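Local structure of p1 (Rice yellow mottle virus, 6TY0) at residues V21-A26 against A48-E53; Q34-D39 against C67-Y72. The protein is a viral RNA silencing suppressor, probably involved in virus spread, of which this chain is the N-terminal part carrying one of its two zinc fingers. All coordinates share one frame; numbering follows the deposited sequence.

Contact 1 (V21-A26 against A48-E53); sequences VGYTHA and ADFNPE
Just past Phe-50, the residue that Val-21 and Tyr-23 both touch, a polar bond within 48-53 closes an Asx turn beside the contact: Glu-53 N donates to Asn-51 OD1 at 3.0 Å, close to straight (N-H...O 164°) and in the plane of the Asn-51 amide carbonyl. The turn lies at the corner where the chain leaves strand 45-51 of the four-stranded sheet and heads into strand 54-64 of the three-stranded one. With CG anti to the backbone N (chi1 173°), Phe-50 sends its ring from its strand toward the loop behind helix 15-21. There CZ and CE2 meet Val-21, and CE1 meets Tyr-23. Val-21 sets CG2 obliquely against CZ of Phe-50 at 3.6 Å, with CE2 slightly farther away. Tyr-23 crosses at about a right angle, and its CB approaches Phe-50 CE1 to 4.1 Å, its CD2 just as closely. Between these two residues, Gly-22 ends the helix in a Schellman motif with positive phi (72°), and the chain turns there with both neighbours still directed toward the aromatic ring. Ala-18 of the helix and Tyr-79 also touch Phe-50; Tyr-79 meets the Tyr-23 ring edge-to-face as well. At the base of the side chain, Phe-50 N is hydrogen-bonded to Thr-14 OG1 just before the helix. The closest approaches between the two segments are thus apolar and the buried area is small, 135 Å², consistent with non-directional packing of Val-21 and Tyr-23 on a buried Phe-50.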
loop_
_atom_site.group_PDB
_atom_site.type_symbol
_atom_site.label_atom_id
_atom_site.label_comp_id
_atom_site.label_asym_id
_atom_site.label_seq_id
_atom_site.Cartn_x
_atom_site.Cartn_y
_atom_site.Cartn_z
ATOM N N VAL A 21 31.832 5.867 -2.597
ATOM C CA VAL A 21 31.021 7.025 -2.920
ATOM C C VAL A 21 30.308 7.604 -1.713
ATOM O O VAL A 21 29.626 8.608 -1.852
ATOM C CB VAL A 21 30.023 6.761 -4.074
ATOM C CG1 VAL A 21 30.774 6.533 -5.386
ATOM C CG2 VAL A 21 29.068 5.600 -3.779
ATOM N N GLY A 22 30.472 6.987 -0.539
ATOM C CA GLY A 22 29.776 7.401 0.701
ATOM C C GLY A 22 28.268 7.116 0.812
ATOM O O GLY A 22 27.576 7.801 1.577
ATOM N N TYR A 23 27.745 6.103 0.098
ATOM C CA TYR A 23 26.270 5.767 0.134
ATOM C C TYR A 23 26.076 4.411 0.752
ATOM O O TYR A 23 26.124 3.392 0.062
ATOM C CB TYR A 23 25.690 5.801 -1.252
ATOM C CG TYR A 23 24.205 5.971 -1.308
ATOM C CD1 TYR A 23 23.666 7.231 -1.359
ATOM C CD2 TYR A 23 23.338 4.871 -1.313
ATOM C CE1 TYR A 23 22.320 7.429 -1.407
ATOM C CE2 TYR A 23 21.965 5.057 -1.378
ATOM C CZ TYR A 23 21.462 6.339 -1.422
ATOM O OH TYR A 23 20.116 6.623 -1.489
ATOM N N THR A 24 25.908 4.411 2.072
ATOM C CA THR A 24 26.053 3.228 2.893
ATOM C C THR A 24 24.724 2.476 3.169
ATOM O O THR A 24 24.748 1.374 3.725
ATOM C CB THR A 24 26.667 3.615 4.260
ATOM O OG1 THR A 24 25.789 4.522 4.966
ATOM C CG2 THR A 24 28.011 4.288 4.041
ATOM N N HIS A 25 23.584 3.081 2.845
ATOM C CA HIS A 25 22.307 2.425 3.122
ATOM C C HIS A 25 21.170 3.155 2.482
ATOM O O HIS A 25 21.277 4.364 2.179
ATOM C CB HIS A 25 22.046 2.306 4.639
ATOM C CG HIS A 25 21.678 3.600 5.295
ATOM N ND1 HIS A 25 22.618 4.490 5.761
ATOM C CD2 HIS A 25 20.472 4.150 5.576
ATOM C CE1 HIS A 25 22.012 5.532 6.301
ATOM N NE2 HIS A 25 20.710 5.350 6.204
ATOM N N ALA A 26 20.063 2.433 2.282
ATOM C CA ALA A 26 18.792 3.043 1.869
ATOM C C ALA A 26 17.725 2.703 2.894
ATOM O O ALA A 26 17.657 1.588 3.382
ATOM C CB ALA A 26 18.376 2.536 0.503
ATOM N N ALA A 48 21.599 -6.051 0.127
ATOM C CA ALA A 48 21.495 -6.132 -1.307
ATOM C C ALA A 48 22.741 -5.561 -1.955
ATOM O O ALA A 48 23.597 -4.969 -1.279
ATOM C CB ALA A 48 20.277 -5.356 -1.776
ATOM N N ASP A 49 22.798 -5.673 -3.277
ATOM C CA ASP A 49 23.987 -5.280 -4.035
ATOM C C ASP A 49 23.971 -3.814 -4.422
ATOM O O ASP A 49 23.179 -3.414 -5.276
ATOM C CB ASP A 49 24.091 -6.077 -5.331
ATOM C CG ASP A 49 24.497 -7.534 -5.095
ATOM O OD1 ASP A 49 25.281 -7.839 -4.153
ATOM O OD2 ASP A 49 23.987 -8.361 -5.873
ATOM N N PHE A 50 24.884 -3.043 -3.836
ATOM C CA PHE A 50 25.028 -1.654 -4.224
ATOM C C PHE A 50 25.439 -1.603 -5.688
ATOM O O PHE A 50 26.269 -2.363 -6.139
ATOM C CB PHE A 50 26.028 -0.918 -3.349
ATOM C CG PHE A 50 26.308 0.480 -3.833
ATOM C CD1 PHE A 50 25.420 1.517 -3.551
ATOM C CD2 PHE A 50 27.445 0.762 -4.589
ATOM C CE1 PHE A 50 25.632 2.793 -4.018
ATOM C CE2 PHE A 50 27.671 2.057 -5.044
ATOM C CZ PHE A 50 26.766 3.070 -4.756
ATOM N N ASN A 51 24.831 -0.722 -6.440
ATOM C CA ASN A 51 25.219 -0.523 -7.799
ATOM C C ASN A 51 24.929 0.909 -8.199
ATOM O O ASN A 51 23.786 1.343 -8.093
ATOM C CB ASN A 51 24.434 -1.446 -8.697
ATOM C CG ASN A 51 24.876 -1.337 -10.136
ATOM O OD1 ASN A 51 24.930 -0.256 -10.714
ATOM N ND2 ASN A 51 25.195 -2.462 -10.721
ATOM N N PRO A 52 25.948 1.645 -8.687
ATOM C CA PRO A 52 25.783 3.101 -8.835
ATOM C C PRO A 52 24.903 3.558 -9.952
ATOM O O PRO A 52 24.562 4.718 -9.980
ATOM C CB PRO A 52 27.211 3.617 -9.064
ATOM C CG PRO A 52 28.004 2.416 -9.448
ATOM C CD PRO A 52 27.365 1.249 -8.742
ATOM N N GLU A 53 24.552 2.673 -10.869
ATOM C CA GLU A 53 23.741 3.012 -12.041
ATOM C C GLU A 53 22.368 2.349 -12.118
ATOM O O GLU A 53 21.669 2.565 -13.101
ATOM C CB GLU A 53 24.426 2.544 -13.332
ATOM C CG GLU A 53 25.828 3.028 -13.536
ATOM C CD GLU A 53 25.991 4.494 -13.251
ATOM O OE1 GLU A 53 25.122 5.336 -13.636
ATOM O OE2 GLU A 53 27.017 4.773 -12.620
#

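Contact 2 (Q34-D39 against C67-Y72); sequences QTWDVD and CTAHYY. With ZN (zinc ion), chain C.
Trp-36 turns one long side of its indole to the backbone of Ala-69, His-70 and Tyr-71, directly beside a four-cysteine zinc finger built from two CxxC pairs. The ring runs along the chain where it enters strand 70-77. NE1 of Trp-36 lies 3.7 Å from Tyr-71 CB, and CZ2 sits by His-70 CA. At the far corner Trp-36 CH2 reaches Ala-69 O at 3.5 Å, edge-on and near the ring plane. The Ala-69 methyl packs by the same corner, while Thr-35 CG2 lies over one indole face, 3.6 Å above the plane and displaced toward its rim. Tyr-71 crosses Trp-36 obliquely and offers it mainly CB; its extended first torsion (chi1 173°) leads the ring away, and OH bonds to Trp-31 O and to Tyr-71 OH of the second subunit. The indole also touches the zinc ligand Cys-92. Cys-67 SG binds zinc at 2.3 Å, together with Cys-64, Cys-92 and Cys-95, and accepts a hydrogen bond from Ala-69 N, which would probably temper the thiolate charge. One residue on, His-70 turns its imidazole back along the chain, and ND1 donates to Thr-68 O at 2.9 Å, only 5° out of the ring plane.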
loop_
_atom_site.group_PDB
_atom_site.type_symbol
_atom_site.label_atom_id
_atom_site.label_comp_id
_atom_site.label_asym_id
_atom_site.label_seq_id
_atom_site.Cartn_x
_atom_site.Cartn_y
_atom_site.Cartn_z
ATOM N N GLN A 34 -4.812 -2.747 8.406
ATOM C CA GLN A 34 -5.015 -3.318 9.733
ATOM C C GLN A 34 -4.926 -4.837 9.741
ATOM O O GLN A 34 -4.540 -5.425 10.742
ATOM C CB GLN A 34 -6.395 -2.875 10.260
ATOM C CG GLN A 34 -6.516 -1.364 10.500
ATOM C CD GLN A 34 -6.690 -0.451 9.264
ATOM O OE1 GLN A 34 -6.862 -0.880 8.104
ATOM N NE2 GLN A 34 -6.640 0.859 9.536
ATOM N N THR A 35 -5.290 -5.467 8.624
ATOM C CA THR A 35 -5.182 -6.909 8.485
ATOM C C THR A 35 -3.809 -7.431 8.952
ATOM O O THR A 35 -3.731 -8.501 9.554
ATOM C CB THR A 35 -5.556 -7.322 7.065
ATOM O OG1 THR A 35 -6.876 -6.864 6.819
ATOM C CG2 THR A 35 -5.492 -8.839 6.824
ATOM N N TRP A 36 -2.752 -6.645 8.750
ATOM C CA TRP A 36 -1.381 -7.118 8.956
ATOM C C TRP A 36 -0.685 -6.475 10.158
ATOM O O TRP A 36 0.540 -6.606 10.318
ATOM C CB TRP A 36 -0.584 -6.898 7.672
ATOM C CG TRP A 36 -1.301 -7.428 6.506
ATOM C CD1 TRP A 36 -1.959 -6.705 5.571
ATOM C CD2 TRP A 36 -1.530 -8.795 6.198
ATOM N NE1 TRP A 36 -2.533 -7.531 4.675
ATOM C CE2 TRP A 36 -2.298 -8.826 5.034
ATOM C CE3 TRP A 36 -1.141 -10.005 6.787
ATOM C CZ2 TRP A 36 -2.696 -10.009 4.433
ATOM C CZ3 TRP A 36 -1.536 -11.178 6.183
ATOM C CH2 TRP A 36 -2.303 -11.172 5.028
ATOM N N ASP A 37 -1.476 -5.799 11.004
ATOM C CA ASP A 37 -1.010 -5.335 12.321
ATOM C C ASP A 37 -0.970 -6.482 13.329
ATOM O O ASP A 37 -1.863 -6.620 14.170
ATOM C CB ASP A 37 -1.950 -4.254 12.861
ATOM C CG ASP A 37 -1.834 -2.944 12.097
ATOM O OD1 ASP A 37 -0.722 -2.614 11.624
ATOM O OD2 ASP A 37 -2.864 -2.244 11.963
ATOM N N VAL A 38 0.052 -7.319 13.219
ATOM C CA VAL A 38 0.235 -8.470 14.090
ATOM C C VAL A 38 1.705 -8.509 14.470
ATOM O O VAL A 38 2.512 -7.923 13.746
ATOM C CB VAL A 38 -0.188 -9.783 13.394
ATOM C CG1 VAL A 38 -1.673 -9.779 13.117
ATOM C CG2 VAL A 38 0.594 -10.003 12.100
ATOM N N ASP A 39 2.048 -9.186 15.576
ATOM C CA ASP A 39 3.409 -9.128 16.171
ATOM C C ASP A 39 4.513 -9.581 15.228
ATOM O O ASP A 39 5.605 -9.038 15.260
ATOM C CB ASP A 39 3.522 -10.005 17.439
ATOM C CG ASP A 39 2.968 -9.333 18.681
ATOM O OD1 ASP A 39 2.029 -8.506 18.589
ATOM O OD2 ASP A 39 3.478 -9.643 19.775
ATOM N N CYS A 67 -6.183 -18.228 6.337
ATOM C CA CYS A 67 -7.206 -17.935 5.360
ATOM C C CYS A 67 -6.408 -17.578 4.142
ATOM O O CYS A 67 -5.195 -17.827 4.095
ATOM C CB CYS A 67 -8.142 -16.837 5.829
ATOM S SG CYS A 67 -7.452 -15.148 6.019
ATOM N N THR A 68 -7.029 -17.015 3.140
ATOM C CA THR A 68 -6.238 -16.709 1.971
ATOM C C THR A 68 -6.055 -15.203 1.824
ATOM O O THR A 68 -5.763 -14.707 0.728
ATOM C CB THR A 68 -6.930 -17.249 0.741
ATOM O OG1 THR A 68 -8.246 -16.710 0.743
ATOM C CG2 THR A 68 -6.997 -18.744 0.793
ATOM N N ALA A 69 -6.223 -14.472 2.913
ATOM C CA ALA A 69 -5.927 -13.048 2.887
ATOM C C ALA A 69 -4.482 -12.851 2.383
ATOM O O ALA A 69 -3.580 -13.573 2.787
ATOM C CB ALA A 69 -6.071 -12.490 4.256
ATOM N N HIS A 70 -4.276 -11.885 1.507
ATOM C CA HIS A 70 -2.954 -11.618 0.992
ATOM C C HIS A 70 -2.851 -10.180 0.507
ATOM O O HIS A 70 -3.866 -9.530 0.251
ATOM C CB HIS A 70 -2.641 -12.604 -0.138
ATOM C CG HIS A 70 -3.520 -12.444 -1.321
ATOM N ND1 HIS A 70 -4.792 -12.967 -1.391
ATOM C CD2 HIS A 70 -3.313 -11.790 -2.497
ATOM C CE1 HIS A 70 -5.330 -12.650 -2.557
ATOM N NE2 HIS A 70 -4.457 -11.922 -3.241
ATOM N N TYR A 71 -1.617 -9.699 0.354
ATOM C CA TYR A 71 -1.370 -8.313 -0.070
ATOM C C TYR A 71 0.066 -8.249 -0.595
ATOM O O TYR A 71 0.954 -8.901 -0.076
ATOM C CB TYR A 71 -1.594 -7.349 1.122
ATOM C CG TYR A 71 -1.217 -5.923 0.854
ATOM C CD1 TYR A 71 -1.876 -5.193 -0.099
ATOM C CD2 TYR A 71 -0.200 -5.304 1.575
ATOM C CE1 TYR A 71 -1.520 -3.892 -0.373
ATOM C CE2 TYR A 71 0.153 -3.985 1.328
ATOM C CZ TYR A 71 -0.529 -3.290 0.380
ATOM O OH TYR A 71 -0.168 -2.043 0.099
ATOM N N TYR A 72 0.265 -7.497 -1.669
ATOM C CA TYR A 72 1.548 -7.339 -2.337
ATOM C C TYR A 72 1.736 -5.842 -2.587
ATOM O O TYR A 72 0.826 -5.132 -3.111
ATOM C CB TYR A 72 1.572 -8.142 -3.668
ATOM C CG TYR A 72 2.818 -7.925 -4.495
ATOM C CD1 TYR A 72 2.913 -6.833 -5.361
ATOM C CD2 TYR A 72 3.931 -8.756 -4.358
ATOM C CE1 TYR A 72 4.061 -6.603 -6.087
ATOM C CE2 TYR A 72 5.097 -8.536 -5.095
ATOM C CZ TYR A 72 5.153 -7.468 -5.959
ATOM O OH TYR A 72 6.309 -7.195 -6.688
HETATM ZN ZN ZN C . -6.345 -14.998 8.008
#

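From the N terminus, strand 2-10 leads into helix 15-21 and then the first half of contact 1. Strand 26-32 next carries the chain across the molecule to 34-39, the first half of contact 2. The return along strand 45-51 closes contact 1, a loop with 21 residues between its segments that contains 34-39. Strand 54-64 then crosses again, and contact 2 closes at 67-72. The two contacts therefore cross rather than nest, each loop holding one segment of the other. The centres of contact 1 and contact 2 are about 31 Å apart, on opposite sides of the chain's centre. Contact 1 ties the helix end to the four-stranded sheet; contact 2 joins the loop after strand 26-32 to the three-stranded sheet at the zinc site.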